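Long-range contact in probable glutamine-binding lipoprotein GlnH (GLNBP) (Mycobacterium tuberculosis, PDB 6H20), which binds aspartate, glutamate and asparagine as a solute-binding lipoprotein, and probably regulates protein kinase G to control glutamate metabolism: residues L159-L173 against A180-C194. Numbering follows the deposited sequence.
Sequences LSGKRVCVARGTTSL and APPPVIVSVVNWADC. With ASN (asparagine), chain B.
W191 lays its indole over A167: the methyl CB stands 4.0 Å from the centroid of the six-membered ring and 21° off its normal, a CH-pi contact. The far rim, CH2, reaches V166 CB at 3.9 Å, while ND2 of the bound asparagine lies at the ring edge, in its plane. On the same sheet face as A167, C165 and C194 form a disulfide; C165 SG, anti to the backbone N (chi1 -172°), meets C194 SG in helix 191-199. V188 CG2 packs against C165 SG at 3.8 Å. Strands 163-167 and 184-188 run parallel: V184, V186 and V188 N donate to K162, V164 and V166 O, and V164, V166 and R168 N to V184, V186 and V188 O. At one end R168, bent at chi3 (-70°), brings NH1 2.9 Å from S187 OG, which lies in the guanidinium plane; NH2 bonds G6 O. At the other, S160 OG donates to P181 O at 2.6 Å. T170 OG1 caps helix 171-176 through L173 N, and T171 N donates to ligand O at 2.9 Å. The parallel pair, joined through this helix, is a beta-alpha-beta unit whose helix N-terminus meets the ligand carboxylate, as in the PBP-type fold of family 3 solute-binding proteins.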
loop_
_atom_site.group_PDB
_atom_site.type_symbol
_atom_site.label_atom_id
_atom_site.label_comp_id
_atom_site.label_asym_id
_atom_site.label_seq_id
_atom_site.Cartn_x
_atom_site.Cartn_y
_atom_site.Cartn_z
ATOM N N LEU A 159 -19.198 -13.441 -2.906
ATOM C CA LEU A 159 -17.895 -14.074 -2.791
ATOM C C LEU A 159 -17.951 -15.419 -2.082
ATOM O O LEU A 159 -17.036 -16.231 -2.261
ATOM C CB LEU A 159 -16.935 -13.142 -2.049
ATOM C CG LEU A 159 -16.709 -11.802 -2.764
ATOM C CD1 LEU A 159 -15.661 -10.985 -2.006
ATOM C CD2 LEU A 159 -16.296 -12.024 -4.220
ATOM N N SER A 160 -18.992 -15.664 -1.283
ATOM C CA SER A 160 -19.106 -16.921 -0.551
ATOM C C SER A 160 -19.076 -18.102 -1.516
ATOM O O SER A 160 -19.805 -18.130 -2.512
ATOM C CB SER A 160 -20.411 -16.938 0.245
ATOM O OG SER A 160 -20.417 -15.946 1.260
ATOM N N GLY A 161 -18.211 -19.068 -1.221
ATOM C CA GLY A 161 -18.059 -20.238 -2.061
ATOM C C GLY A 161 -17.321 -20.022 -3.363
ATOM O O GLY A 161 -17.094 -20.996 -4.086
ATOM N N LYS A 162 -16.938 -18.791 -3.693
ATOM C CA LYS A 162 -16.200 -18.502 -4.915
ATOM C C LYS A 162 -14.712 -18.352 -4.609
ATOM O O LYS A 162 -14.307 -18.145 -3.461
ATOM C CB LYS A 162 -16.739 -17.228 -5.580
ATOM C CG LYS A 162 -18.236 -17.293 -5.895
ATOM C CD LYS A 162 -18.509 -17.951 -7.231
ATOM C CE LYS A 162 -19.969 -17.763 -7.655
ATOM N NZ LYS A 162 -20.512 -16.434 -7.226
ATOM N N ARG A 163 -13.895 -18.469 -5.653
ATOM C CA ARG A 163 -12.440 -18.426 -5.507
ATOM C C ARG A 163 -11.993 -16.966 -5.526
ATOM O O ARG A 163 -12.090 -16.294 -6.552
ATOM C CB ARG A 163 -11.761 -19.227 -6.618
ATOM C CG ARG A 163 -12.045 -20.725 -6.565
ATOM C CD ARG A 163 -11.689 -21.391 -7.884
ATOM N NE ARG A 163 -12.379 -20.763 -9.002
ATOM C CZ ARG A 163 -12.069 -20.959 -10.281
ATOM N NH1 ARG A 163 -11.069 -21.773 -10.605
ATOM N NH2 ARG A 163 -12.758 -20.340 -11.234
ATOM N N VAL A 164 -11.489 -16.481 -4.395
ATOM C CA VAL A 164 -11.096 -15.084 -4.236
ATOM C C VAL A 164 -9.606 -15.037 -3.939
ATOM O O VAL A 164 -9.137 -15.697 -3.003
ATOM C CB VAL A 164 -11.894 -14.423 -3.102
ATOM C CG1 VAL A 164 -11.452 -12.989 -2.899
ATOM C CG2 VAL A 164 -13.386 -14.497 -3.396
ATOM N N CYS A 165 -8.876 -14.238 -4.714
ATOM C CA CYS A 165 -7.428 -14.120 -4.585
ATOM C C CYS A 165 -7.043 -12.936 -3.709
ATOM O O CYS A 165 -7.582 -11.830 -3.858
ATOM C CB CYS A 165 -6.810 -13.949 -5.972
ATOM S SG CYS A 165 -4.993 -14.020 -6.003
ATOM N N VAL A 166 -6.063 -13.173 -2.823
ATOM C CA VAL A 166 -5.462 -12.133 -1.988
ATOM C C VAL A 166 -3.971 -12.403 -1.882
ATOM O O VAL A 166 -3.528 -13.554 -1.903
ATOM C CB VAL A 166 -6.068 -12.052 -0.567
ATOM C CG1 VAL A 166 -7.483 -11.491 -0.623
ATOM C CG2 VAL A 166 -6.016 -13.411 0.095
ATOM N N ALA A 167 -3.193 -11.340 -1.733
ATOM C CA ALA A 167 -1.773 -11.521 -1.461
ATOM C C ALA A 167 -1.557 -11.821 0.016
ATOM O O ALA A 167 -2.247 -11.277 0.885
ATOM C CB ALA A 167 -0.980 -10.277 -1.857
ATOM N N ARG A 168 -0.596 -12.694 0.299
ATOM C CA ARG A 168 -0.290 -13.017 1.680
ATOM C C ARG A 168 0.284 -11.787 2.382
ATOM O O ARG A 168 0.931 -10.935 1.764
ATOM C CB ARG A 168 0.679 -14.204 1.734
ATOM C CG ARG A 168 -0.017 -15.529 1.424
ATOM C CD ARG A 168 0.881 -16.743 1.635
ATOM N NE ARG A 168 1.952 -16.837 0.643
ATOM C CZ ARG A 168 1.800 -17.293 -0.597
ATOM N NH1 ARG A 168 0.608 -17.688 -1.034
ATOM N NH2 ARG A 168 2.853 -17.350 -1.413
ATOM N N GLY A 169 -0.014 -11.666 3.672
ATOM C CA GLY A 169 0.568 -10.582 4.445
ATOM C C GLY A 169 -0.183 -9.278 4.346
ATOM O O GLY A 169 0.373 -8.222 4.684
ATOM N N THR A 170 -1.434 -9.305 3.903
ATOM C CA THR A 170 -2.162 -8.069 3.658
ATOM C C THR A 170 -3.377 -7.954 4.563
ATOM O O THR A 170 -3.921 -8.949 5.057
ATOM C CB THR A 170 -2.633 -7.982 2.199
ATOM O OG1 THR A 170 -3.537 -9.065 1.913
ATOM C CG2 THR A 170 -1.446 -8.007 1.239
ATOM N N THR A 171 -3.820 -6.709 4.758
ATOM C CA THR A 171 -5.083 -6.485 5.446
ATOM C C THR A 171 -6.232 -7.049 4.637
ATOM O O THR A 171 -7.268 -7.409 5.209
ATOM C CB THR A 171 -5.328 -4.982 5.604
ATOM O OG1 THR A 171 -5.295 -4.368 4.308
ATOM C CG2 THR A 171 -4.281 -4.321 6.549
ATOM N N SER A 172 -6.037 -7.174 3.317
ATOM C CA SER A 172 -7.089 -7.662 2.433
ATOM C C SER A 172 -7.475 -9.083 2.789
ATOM O O SER A 172 -8.664 -9.430 2.814
ATOM C CB SER A 172 -6.592 -7.610 0.990
ATOM O OG SER A 172 -5.962 -6.376 0.722
ATOM N N LEU A 173 -6.472 -9.920 3.072
ATOM C CA LEU A 173 -6.721 -11.293 3.490
ATOM C C LEU A 173 -7.540 -11.317 4.768
ATOM O O LEU A 173 -8.514 -12.069 4.884
ATOM C CB LEU A 173 -5.379 -12.001 3.692
ATOM C CG LEU A 173 -5.355 -13.393 4.322
ATOM C CD1 LEU A 173 -6.315 -14.343 3.623
ATOM C CD2 LEU A 173 -3.926 -13.943 4.292
ATOM N N ALA A 180 -18.832 -14.762 5.626
ATOM C CA ALA A 180 -19.555 -15.952 6.061
ATOM C C ALA A 180 -20.734 -16.168 5.122
ATOM O O ALA A 180 -21.557 -15.247 4.944
ATOM C CB ALA A 180 -20.043 -15.774 7.500
ATOM N N PRO A 181 -20.856 -17.340 4.473
ATOM C CA PRO A 181 -19.875 -18.430 4.446
ATOM C C PRO A 181 -18.614 -18.010 3.690
ATOM O O PRO A 181 -18.679 -17.098 2.865
ATOM C CB PRO A 181 -20.599 -19.552 3.684
ATOM C CG PRO A 181 -22.034 -19.153 3.637
ATOM C CD PRO A 181 -22.077 -17.671 3.721
ATOM N N PRO A 182 -17.485 -18.660 3.977
ATOM C CA PRO A 182 -16.217 -18.183 3.437
ATOM C C PRO A 182 -16.147 -18.364 1.932
ATOM O O PRO A 182 -16.755 -19.292 1.368
ATOM C CB PRO A 182 -15.177 -19.070 4.147
ATOM C CG PRO A 182 -15.859 -19.472 5.429
ATOM C CD PRO A 182 -17.286 -19.698 5.001
ATOM N N PRO A 183 -15.411 -17.504 1.240
ATOM C CA PRO A 183 -14.941 -17.848 -0.100
ATOM C C PRO A 183 -13.939 -18.983 -0.001
ATOM O O PRO A 183 -13.449 -19.332 1.077
ATOM C CB PRO A 183 -14.232 -16.570 -0.567
ATOM C CG PRO A 183 -14.471 -15.545 0.494
ATOM C CD PRO A 183 -14.787 -16.274 1.742
ATOM N N VAL A 184 -13.631 -19.562 -1.156
ATOM C CA VAL A 184 -12.402 -20.333 -1.305
ATOM C C VAL A 184 -11.275 -19.319 -1.447
ATOM O O VAL A 184 -11.254 -18.536 -2.401
ATOM C CB VAL A 184 -12.479 -21.240 -2.540
ATOM C CG1 VAL A 184 -11.125 -21.878 -2.803
ATOM C CG2 VAL A 184 -13.566 -22.290 -2.360
ATOM N N ILE A 185 -10.352 -19.298 -0.495
ATOM C CA ILE A 185 -9.338 -18.250 -0.464
ATOM C C ILE A 185 -8.066 -18.764 -1.116
ATOM O O ILE A 185 -7.494 -19.769 -0.673
ATOM C CB ILE A 185 -9.078 -17.743 0.959
ATOM C CG1 ILE A 185 -10.392 -17.252 1.597
ATOM C CG2 ILE A 185 -8.037 -16.617 0.923
ATOM C CD1 ILE A 185 -10.239 -16.783 3.055
ATOM N N VAL A 186 -7.641 -18.083 -2.174
ATOM C CA VAL A 186 -6.427 -18.399 -2.914
ATOM C C VAL A 186 -5.438 -17.279 -2.633
ATOM O O VAL A 186 -5.730 -16.105 -2.899
ATOM C CB VAL A 186 -6.715 -18.510 -4.419
ATOM C CG1 VAL A 186 -5.426 -18.800 -5.192
ATOM C CG2 VAL A 186 -7.772 -19.575 -4.684
ATOM N N SER A 187 -4.284 -17.615 -2.066
ATOM C CA SER A 187 -3.313 -16.587 -1.723
ATOM C C SER A 187 -2.090 -16.673 -2.630
ATOM O O SER A 187 -1.744 -17.747 -3.134
ATOM C CB SER A 187 -2.933 -16.619 -0.237
ATOM O OG SER A 187 -2.095 -17.720 0.094
ATOM N N VAL A 188 -1.458 -15.521 -2.848
ATOM C CA VAL A 188 -0.317 -15.375 -3.752
ATOM C C VAL A 188 0.709 -14.443 -3.116
ATOM O O VAL A 188 0.475 -13.846 -2.065
ATOM C CB VAL A 188 -0.737 -14.838 -5.134
ATOM C CG1 VAL A 188 -1.654 -15.842 -5.849
ATOM C CG2 VAL A 188 -1.395 -13.473 -4.979
ATOM N N VAL A 189 1.856 -14.296 -3.783
ATOM C CA VAL A 189 2.897 -13.398 -3.282
ATOM C C VAL A 189 2.514 -11.939 -3.492
ATOM O O VAL A 189 2.654 -11.109 -2.584
ATOM C CB VAL A 189 4.255 -13.717 -3.933
ATOM C CG1 VAL A 189 5.300 -12.694 -3.480
ATOM C CG2 VAL A 189 4.691 -15.114 -3.577
ATOM N N ASN A 190 2.062 -11.584 -4.696
ATOM C CA ASN A 190 1.785 -10.186 -4.983
ATOM C C ASN A 190 0.536 -10.054 -5.848
ATOM O O ASN A 190 0.028 -11.031 -6.404
ATOM C CB ASN A 190 3.008 -9.449 -5.550
ATOM C CG ASN A 190 3.438 -9.980 -6.891
ATOM O OD1 ASN A 190 2.646 -10.041 -7.829
ATOM N ND2 ASN A 190 4.702 -10.378 -6.989
ATOM N N TRP A 191 0.037 -8.818 -5.941
ATOM C CA TRP A 191 -1.247 -8.590 -6.597
ATOM C C TRP A 191 -1.197 -8.866 -8.093
ATOM O O TRP A 191 -2.217 -9.251 -8.675
ATOM C CB TRP A 191 -1.753 -7.182 -6.295
ATOM C CG TRP A 191 -2.090 -7.064 -4.853
ATOM C CD1 TRP A 191 -1.406 -6.352 -3.908
ATOM C CD2 TRP A 191 -3.161 -7.724 -4.167
ATOM N NE1 TRP A 191 -2.003 -6.513 -2.686
ATOM C CE2 TRP A 191 -3.079 -7.345 -2.809
ATOM C CE3 TRP A 191 -4.192 -8.584 -4.565
ATOM C CZ2 TRP A 191 -3.965 -7.816 -1.850
ATOM C CZ3 TRP A 191 -5.084 -9.053 -3.615
ATOM C CH2 TRP A 191 -4.965 -8.661 -2.259
ATOM N N ALA A 192 -0.033 -8.695 -8.725
ATOM C CA ALA A 192 0.071 -9.036 -10.141
ATOM C C ALA A 192 -0.221 -10.514 -10.361
ATOM O O ALA A 192 -0.745 -10.895 -11.420
ATOM C CB ALA A 192 1.457 -8.668 -10.662
ATOM N N ASP A 193 0.106 -11.358 -9.370
ATOM C CA ASP A 193 -0.161 -12.790 -9.479
ATOM C C ASP A 193 -1.659 -13.068 -9.478
ATOM O O ASP A 193 -2.119 -14.004 -10.144
ATOM C CB ASP A 193 0.522 -13.537 -8.335
ATOM C CG ASP A 193 2.019 -13.339 -8.323
ATOM O OD1 ASP A 193 2.614 -13.154 -9.407
ATOM O OD2 ASP A 193 2.616 -13.378 -7.226
ATOM N N CYS A 194 -2.433 -12.276 -8.723
ATOM C CA CYS A 194 -3.886 -12.429 -8.745
ATOM C C CYS A 194 -4.433 -12.103 -10.120
ATOM O O CYS A 194 -5.367 -12.759 -10.598
ATOM C CB CYS A 194 -4.547 -11.511 -7.713
ATOM S SG CYS A 194 -4.400 -12.036 -6.008
HETATM N N ASN B . -2.979 -1.903 1.712
HETATM C CA ASN B . -3.133 -3.326 2.013
HETATM C C ASN B . -2.170 -3.714 3.120
HETATM O O ASN B . -1.962 -4.914 3.379
HETATM C CB ASN B . -2.896 -4.176 0.763
HETATM C CG ASN B . -1.462 -4.140 0.295
HETATM O OD1 ASN B . -0.678 -3.272 0.669
HETATM N ND2 ASN B . -1.100 -5.116 -0.505
HETATM O OXT ASN B . -1.595 -2.805 3.756
HETATM O O HOH W 1 -22.394 -14.359 2.397
HETATM O O HOH W 2 3.057 -11.276 0.158
#